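Local coordinates for protein GNAT family acetyltransferase (Mycobacterium smegmatis, PDB 6C30) that probably transfers an acetyl group from acetyl-CoA to an amino group of its substrate, as a RimJ-type N-acetyltransferase of the GNAT superfamily, at residues V27-V32 with T132-M137; L88-E93 with G100-G105; R150-V155 with H190-I195. One frame throughout, in Å; residues are numbered along the deposited sequence. Where two conformers were deposited one is given.

Contact 1 of 3, residues V27-V32 with T132-M137; sequences VGLRPV and TAALAM
Met137 N donates to Ala133 O over 2.9 Å, a regular helical bond between two residues whose side chains both point at strand 25-31. The contact is the packing of helix 130-143 against the central sheet of the GNAT fold, and the short helical and strand segments run at 53° to each other with their axes 8.6 Å apart at closest approach. Across it the meeting is wholly apolar. Met137 does most of the work: CG lies beside the backbone N, and a bend at chi3 (-75°) folds the methyl back over the strand, so that CE rests 3.9 Å from Gly28 CA. In the conformer of Val27 given here, one of two, its CG2 touches Met137 CE and Ala133 CB, each at 3.9 Å, and these two contacts depend on that conformer. Two residues further along, Leu29 presents its branched end to the helix, with CD2 towards Ala134 CB at 4.2 Å. Small alanines therefore let the strand's larger side chains come close to the helical backbone. Val17 and Leu20 of strand 17-22 extend the patch around Met137, while Leu208 of helix 204-217 reaches Ala133. Arg30 lies on the other side of the sheet, where it forms salt bridges with Glu93 and Asp36. In GNAT enzymes the turn leading into this helix usually binds the pyrophosphate of the cofactor. Leu29 CD1 packs on the flank of the helix, 3.9 Å from both Met137 CB and the carbonyl oxygen Ala134 O.

Contact 2 of 3, residues L88-E93 with G100-G105; sequences LPFVIE and GQLTIG
The Phe90 ring has the carbonyl oxygen Leu102 O at its edge and in its plane, 3.7 Å from CD2, and it makes an edge-to-face pair with Trp13. With CG beside the backbone N (chi1 -64°), the ring leans along the sheet on the side of Leu88, Ile92, Leu102 and Ile104, and CD2 comes 4.3 Å from Leu102 CD1. On that face Ile92 lays CG1 4.0 Å from Leu102 CB, and Leu88 meets Ile104 through their CB atoms. This apolar layer faces helix 130-143. The opposite face, carrying Val91, Gln101 and Thr103, is partly polar. There a water donates to Phe90 O at 2.9 Å, accepts from Gln101 NE2 at 3.0 Å and bonds Thr103 OG1 at 2.8 Å, bridging the strands. The other end of the Gln101 amide, OE1, is bonded by Trp120 NE1, so both ends of the group are held. Phe90 O also accepts from Leu102 N (3.0 Å). Paired backbone bonds at Phe90-Leu102 and Leu88-Ile104 join the strands as an antiparallel beta hairpin, a standard element of the central GNAT sheet.

Contact 3 of 3, residues R150-V155 with H190-I195; sequences RIEATV and HLLVAI
Ile151, Ala153 and Val155 each give and take a backbone hydrogen bond with Ile195, Val193 and Leu191, so six bonds use the main-chain N and O atoms of all six residues. The bonds from Ile151 N to Ile195 O and from Ile195 N to Ile151 O are both 3.0 Å long. Leu191 N reaches Val155 O over 2.8 Å but is more bent, at 135°. Between these pairs, the non-hydrogen-bonded positions add weaker CA-H contacts, among them Glu152 CA to Val193 O at 3.1 Å.

On the face of Glu152, Thr154, Leu192 and Ala194 the polar work is done by side chains. Arg150 is extended as far as NE, its CG opposite the backbone N (chi1 178°), with the guanidinium turned at chi4 (-79°), and grips Glu152 OE2 with NH1 at 2.9 Å and with NH2 at 3.1 Å. The carboxylate oxygen lies in the guanidinium plane; NH2 meets its anti lone pair, whereas NH1 comes from above the carboxylate plane. Glu174 forms a further salt bridge with NH2, and Ser114 OG pairs with NH1, so two carboxylates compensate the arginine's charge. The guanidinium also crosses to the neighbouring strand, where NH2 lies 3.6 Å from Ala194 CB. Leu192 CD1 packs beside the same carboxylate, 3.6 Å from Glu152 OE2. At the far end, His190 ND1 is satisfied by Arg188 O.

The other face is apolar: Ala153 CB meets Val193 CG2 at 3.8 Å, and Val155 packs on helix 160-169. Backbone bonds of Arg150 and Glu152 to strand 114-121 place strand 150-155 between it and strand 186-196, the strand order of the C-terminal half of the GNAT fold; in this family the parallel strands corresponding to 114-121 and 150-155 splay apart to form the acetyl-CoA cleft.

How the contacts relate
Contact 1 opens in strand 25-31 near the N terminus and closes about a hundred residues later on helix 130-143, bringing that helix onto the sheet. Contact 2, the hairpin of strands 88-94 and 97-105, falls wholly within this long loop. The two meet directly: the backbone of Arg30 bonds that of Val91, and Ala134 packs on Ile92, so the helix covers both neighbouring strands. Contact 3 follows in series, its first strand coming next after the helix, and closes a 34-residue excursion containing helix 160-169. It touches neither of the others, with centres 18 and 16 Å from contacts 1 and 2. None cross; strand 114-121 joins the hairpin to strand 150-155, uniting both halves of one sheet.

Contact 1 of 3, residues V27-V32 with T132-M137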
# COMPACT_ATOMS: atom_id res chain seq x y z
N VAL A 27 -2.67 -6.93 -5.19
CA VAL A 27 -2.77 -5.78 -6.09
C VAL A 27 -3.61 -4.68 -5.47
O VAL A 27 -4.56 -4.94 -4.73
CB VAL A 27 -3.38 -6.17 -7.45
CG1 VAL A 27 -2.46 -7.13 -8.20
CG2 VAL A 27 -4.78 -6.74 -7.28
N GLY A 28 -3.25 -3.43 -5.75
CA GLY A 28 -3.99 -2.30 -5.24
C GLY A 28 -3.74 -1.09 -6.12
O GLY A 28 -2.82 -1.11 -6.96
N LEU A 29 -4.57 -0.07 -5.96
CA LEU A 29 -4.40 1.24 -6.62
C LEU A 29 -4.12 2.30 -5.59
O LEU A 29 -4.77 2.34 -4.54
CB LEU A 29 -5.65 1.64 -7.41
CG LEU A 29 -6.19 0.67 -8.47
CD1 LEU A 29 -7.38 1.29 -9.20
CD2 LEU A 29 -5.08 0.30 -9.45
N ARG A 30 -3.18 3.19 -5.88
CA ARG A 30 -2.98 4.35 -5.01
C ARG A 30 -2.50 5.54 -5.86
O ARG A 30 -2.08 5.35 -7.00
CB ARG A 30 -2.01 4.01 -3.86
CG ARG A 30 -0.69 3.39 -4.26
CD ARG A 30 0.30 4.44 -4.70
NE ARG A 30 1.59 3.84 -5.05
CZ ARG A 30 2.54 4.47 -5.73
NH1 ARG A 30 2.34 5.73 -6.14
NH2 ARG A 30 3.68 3.86 -6.01
N PRO A 31 -2.58 6.77 -5.31
CA PRO A 31 -2.23 7.93 -6.14
C PRO A 31 -0.79 7.96 -6.65
O PRO A 31 0.13 7.57 -5.93
CB PRO A 31 -2.47 9.11 -5.19
CG PRO A 31 -3.54 8.62 -4.26
CD PRO A 31 -3.19 7.16 -4.03
N VAL A 32 -0.58 8.45 -7.87
CA VAL A 32 0.76 8.79 -8.32
C VAL A 32 1.44 9.73 -7.33
O VAL A 32 0.78 10.57 -6.69
CB VAL A 32 0.77 9.47 -9.73
CG1 VAL A 32 0.34 8.50 -10.82
CG2 VAL A 32 -0.09 10.72 -9.74
N THR A 132 -6.62 -6.70 -15.56
CA THR A 132 -8.04 -6.91 -15.32
C THR A 132 -8.41 -6.52 -13.89
O THR A 132 -9.45 -5.90 -13.67
CB THR A 132 -8.48 -8.36 -15.61
OG1 THR A 132 -7.65 -9.26 -14.86
CG2 THR A 132 -8.36 -8.67 -17.10
N ALA A 133 -7.55 -6.84 -12.93
CA ALA A 133 -7.80 -6.43 -11.55
C ALA A 133 -7.80 -4.92 -11.39
O ALA A 133 -8.64 -4.36 -10.68
CB ALA A 133 -6.77 -7.06 -10.61
N ALA A 134 -6.85 -4.26 -12.05
CA ALA A 134 -6.76 -2.80 -11.97
C ALA A 134 -8.00 -2.14 -12.56
O ALA A 134 -8.57 -1.21 -11.97
CB ALA A 134 -5.51 -2.31 -12.68
N LEU A 135 -8.43 -2.61 -13.72
CA LEU A 135 -9.65 -2.08 -14.33
C LEU A 135 -10.88 -2.34 -13.45
O LEU A 135 -11.74 -1.46 -13.30
CB LEU A 135 -9.86 -2.70 -15.71
CG LEU A 135 -8.88 -2.21 -16.78
CD1 LEU A 135 -8.95 -3.13 -17.97
CD2 LEU A 135 -9.20 -0.79 -17.20
N ALA A 136 -10.97 -3.54 -12.89
CA ALA A 136 -12.12 -3.88 -12.04
C ALA A 136 -12.18 -2.99 -10.80
O ALA A 136 -13.24 -2.51 -10.41
CB ALA A 136 -12.07 -5.35 -11.65
N MET A 137 -11.02 -2.77 -10.19
CA MET A 137 -10.93 -1.85 -9.06
C MET A 137 -11.30 -0.43 -9.48
O MET A 137 -12.01 0.28 -8.77
CB MET A 137 -9.52 -1.86 -8.46
CG MET A 137 -9.25 -3.08 -7.59
SD MET A 137 -7.69 -2.97 -6.69
CE MET A 137 -6.51 -3.29 -7.98

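Contact 2 of 3, residues L88-E93 with G100-G105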
# COMPACT_ATOMS: atom_id res chain seq x y z
N LEU A 88 -8.36 10.97 -12.19
CA LEU A 88 -7.88 10.24 -11.01
C LEU A 88 -6.71 9.38 -11.47
O LEU A 88 -6.89 8.31 -12.06
CB LEU A 88 -8.97 9.36 -10.37
CG LEU A 88 -10.15 10.08 -9.70
CD1 LEU A 88 -11.24 10.49 -10.69
CD2 LEU A 88 -10.74 9.21 -8.60
N PRO A 89 -5.49 9.86 -11.21
CA PRO A 89 -4.29 9.17 -11.69
C PRO A 89 -3.72 8.20 -10.65
O PRO A 89 -3.06 8.61 -9.69
CB PRO A 89 -3.32 10.32 -11.96
CG PRO A 89 -3.72 11.38 -10.95
CD PRO A 89 -5.22 11.25 -10.80
N PHE A 90 -3.98 6.91 -10.84
CA PHE A 90 -3.47 5.89 -9.93
C PHE A 90 -2.26 5.15 -10.47
O PHE A 90 -2.03 5.05 -11.68
CB PHE A 90 -4.55 4.84 -9.63
CG PHE A 90 -5.76 5.36 -8.91
CD1 PHE A 90 -5.74 5.54 -7.54
CD2 PHE A 90 -6.95 5.61 -9.60
CE1 PHE A 90 -6.87 6.00 -6.86
CE2 PHE A 90 -8.08 6.07 -8.93
CZ PHE A 90 -8.04 6.26 -7.56
N VAL A 91 -1.52 4.59 -9.52
CA VAL A 91 -0.47 3.61 -9.78
C VAL A 91 -1.03 2.24 -9.44
O VAL A 91 -1.76 2.08 -8.45
CB VAL A 91 0.79 3.91 -8.94
CG1 VAL A 91 1.75 2.72 -8.92
CG2 VAL A 91 1.47 5.17 -9.47
N ILE A 92 -0.71 1.26 -10.29
CA ILE A 92 -1.01 -0.14 -9.98
C ILE A 92 0.16 -0.72 -9.21
O ILE A 92 1.31 -0.69 -9.68
CB ILE A 92 -1.23 -0.98 -11.26
CG1 ILE A 92 -2.29 -0.34 -12.17
CG2 ILE A 92 -1.60 -2.43 -10.88
CD1 ILE A 92 -2.33 -0.95 -13.56
N GLU A 93 -0.12 -1.22 -8.01
CA GLU A 93 0.89 -1.89 -7.19
C GLU A 93 0.70 -3.40 -7.23
O GLU A 93 -0.43 -3.90 -7.15
CB GLU A 93 0.82 -1.44 -5.73
CG GLU A 93 1.28 -0.00 -5.52
CD GLU A 93 1.42 0.36 -4.05
OE1 GLU A 93 0.93 -0.40 -3.18
OE2 GLU A 93 2.03 1.41 -3.77
N GLY A 100 2.68 -0.29 -12.96
CA GLY A 100 1.96 0.33 -14.06
C GLY A 100 1.06 1.42 -13.54
O GLY A 100 1.18 1.83 -12.38
N GLN A 101 0.15 1.88 -14.39
CA GLN A 101 -0.78 2.95 -14.04
C GLN A 101 -2.19 2.61 -14.46
O GLN A 101 -2.41 1.86 -15.42
CB GLN A 101 -0.37 4.27 -14.70
CG GLN A 101 0.83 4.94 -14.04
CD GLN A 101 1.34 6.10 -14.86
OE1 GLN A 101 2.24 5.95 -15.69
NE2 GLN A 101 0.72 7.28 -14.67
N LEU A 102 -3.14 3.18 -13.72
CA LEU A 102 -4.56 3.10 -13.99
C LEU A 102 -5.06 4.54 -13.88
O LEU A 102 -5.06 5.12 -12.79
CB LEU A 102 -5.26 2.17 -12.98
CG LEU A 102 -6.73 1.77 -13.13
CD1 LEU A 102 -7.67 2.95 -12.89
CD2 LEU A 102 -6.98 1.11 -14.48
N THR A 103 -5.47 5.11 -15.01
CA THR A 103 -5.83 6.52 -15.04
C THR A 103 -7.29 6.70 -15.45
O THR A 103 -7.73 6.18 -16.48
CB THR A 103 -4.93 7.29 -16.02
OG1 THR A 103 -3.56 7.05 -15.68
CG2 THR A 103 -5.21 8.79 -15.96
N ILE A 104 -8.04 7.45 -14.64
CA ILE A 104 -9.38 7.90 -15.00
C ILE A 104 -9.27 9.33 -15.51
O ILE A 104 -8.65 10.16 -14.85
CB ILE A 104 -10.35 7.86 -13.81
CG1 ILE A 104 -10.22 6.55 -13.02
CG2 ILE A 104 -11.77 8.11 -14.26
CD1 ILE A 104 -10.55 5.37 -13.82
N GLY A 105 -9.84 9.62 -16.68
CA GLY A 105 -9.74 10.96 -17.23
C GLY A 105 -11.01 11.49 -17.86
O GLY A 105 -12.00 10.76 -18.01
O HOH W 1 -1.94 7.34 -13.39

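Contact 3 of 3, residues R150-V155 with H190-I195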
# COMPACT_ATOMS: atom_id res chain seq x y z
N ARG A 150 -20.94 6.03 -15.95
CA ARG A 150 -20.41 5.39 -17.15
C ARG A 150 -18.90 5.53 -17.20
O ARG A 150 -18.35 6.57 -16.85
CB ARG A 150 -21.06 6.02 -18.39
CG ARG A 150 -20.59 5.50 -19.74
CD ARG A 150 -21.44 6.09 -20.88
NE ARG A 150 -20.95 5.64 -22.18
CZ ARG A 150 -19.89 6.15 -22.79
NH1 ARG A 150 -19.21 7.15 -22.23
NH2 ARG A 150 -19.50 5.67 -23.97
N ILE A 151 -18.23 4.46 -17.63
CA ILE A 151 -16.80 4.51 -17.93
C ILE A 151 -16.57 3.95 -19.33
O ILE A 151 -17.12 2.90 -19.70
CB ILE A 151 -15.98 3.72 -16.89
CG1 ILE A 151 -16.08 4.38 -15.51
CG2 ILE A 151 -14.53 3.58 -17.32
CD1 ILE A 151 -15.48 5.78 -15.45
N GLU A 152 -15.77 4.65 -20.12
CA GLU A 152 -15.43 4.20 -21.46
C GLU A 152 -13.92 4.04 -21.61
O GLU A 152 -13.16 4.51 -20.77
CB GLU A 152 -15.94 5.18 -22.52
CG GLU A 152 -15.25 6.53 -22.45
CD GLU A 152 -15.77 7.54 -23.46
OE1 GLU A 152 -15.03 8.49 -23.77
OE2 GLU A 152 -16.92 7.39 -23.95
N ALA A 153 -13.51 3.36 -22.68
CA ALA A 153 -12.10 3.22 -23.01
C ALA A 153 -11.95 3.16 -24.52
O ALA A 153 -12.90 2.82 -25.24
CB ALA A 153 -11.49 1.98 -22.37
N THR A 154 -10.77 3.53 -25.00
CA THR A 154 -10.48 3.44 -26.43
C THR A 154 -9.29 2.52 -26.65
O THR A 154 -8.35 2.47 -25.85
CB THR A 154 -10.22 4.83 -27.06
OG1 THR A 154 -9.21 5.51 -26.32
CG2 THR A 154 -11.50 5.66 -27.04
N VAL A 155 -9.34 1.75 -27.73
CA VAL A 155 -8.33 0.74 -27.98
C VAL A 155 -8.25 0.49 -29.48
O VAL A 155 -9.28 0.39 -30.14
CB VAL A 155 -8.66 -0.57 -27.19
CG1 VAL A 155 -10.07 -1.08 -27.50
CG2 VAL A 155 -7.61 -1.64 -27.45
N HIS A 190 -9.66 3.95 -33.39
CA HIS A 190 -9.78 3.31 -32.09
C HIS A 190 -11.21 2.84 -31.88
O HIS A 190 -12.15 3.60 -32.15
CB HIS A 190 -9.38 4.26 -30.95
CG HIS A 190 -7.90 4.46 -30.78
ND1 HIS A 190 -7.13 5.08 -31.73
CD2 HIS A 190 -7.07 4.14 -29.76
CE1 HIS A 190 -5.87 5.12 -31.31
NE2 HIS A 190 -5.81 4.56 -30.11
N LEU A 191 -11.39 1.61 -31.42
CA LEU A 191 -12.68 1.17 -30.91
C LEU A 191 -13.02 1.93 -29.64
O LEU A 191 -12.13 2.25 -28.85
CB LEU A 191 -12.67 -0.33 -30.63
CG LEU A 191 -12.61 -1.22 -31.87
CD1 LEU A 191 -12.06 -2.58 -31.50
CD2 LEU A 191 -13.98 -1.35 -32.52
N LEU A 192 -14.30 2.22 -29.46
CA LEU A 192 -14.80 2.77 -28.22
C LEU A 192 -15.55 1.66 -27.50
O LEU A 192 -16.46 1.05 -28.08
CB LEU A 192 -15.73 3.96 -28.49
CG LEU A 192 -16.39 4.60 -27.27
CD1 LEU A 192 -15.35 5.25 -26.38
CD2 LEU A 192 -17.45 5.62 -27.68
N VAL A 193 -15.18 1.40 -26.26
CA VAL A 193 -15.88 0.40 -25.45
C VAL A 193 -16.37 1.08 -24.16
O VAL A 193 -15.84 2.11 -23.77
CB VAL A 193 -14.99 -0.83 -25.12
CG1 VAL A 193 -14.44 -1.46 -26.40
CG2 VAL A 193 -13.85 -0.45 -24.18
N ALA A 194 -17.40 0.52 -23.52
CA ALA A 194 -18.01 1.19 -22.38
C ALA A 194 -18.76 0.23 -21.47
O ALA A 194 -19.13 -0.88 -21.87
CB ALA A 194 -18.96 2.28 -22.85
N ILE A 195 -18.98 0.67 -20.25
CA ILE A 195 -19.83 -0.04 -19.31
C ILE A 195 -20.52 1.00 -18.43
O ILE A 195 -19.95 2.05 -18.15
CB ILE A 195 -19.00 -1.07 -18.48
CG1 ILE A 195 -19.91 -1.96 -17.64
CG2 ILE A 195 -17.93 -0.37 -17.61
CD1 ILE A 195 -19.18 -3.06 -16.89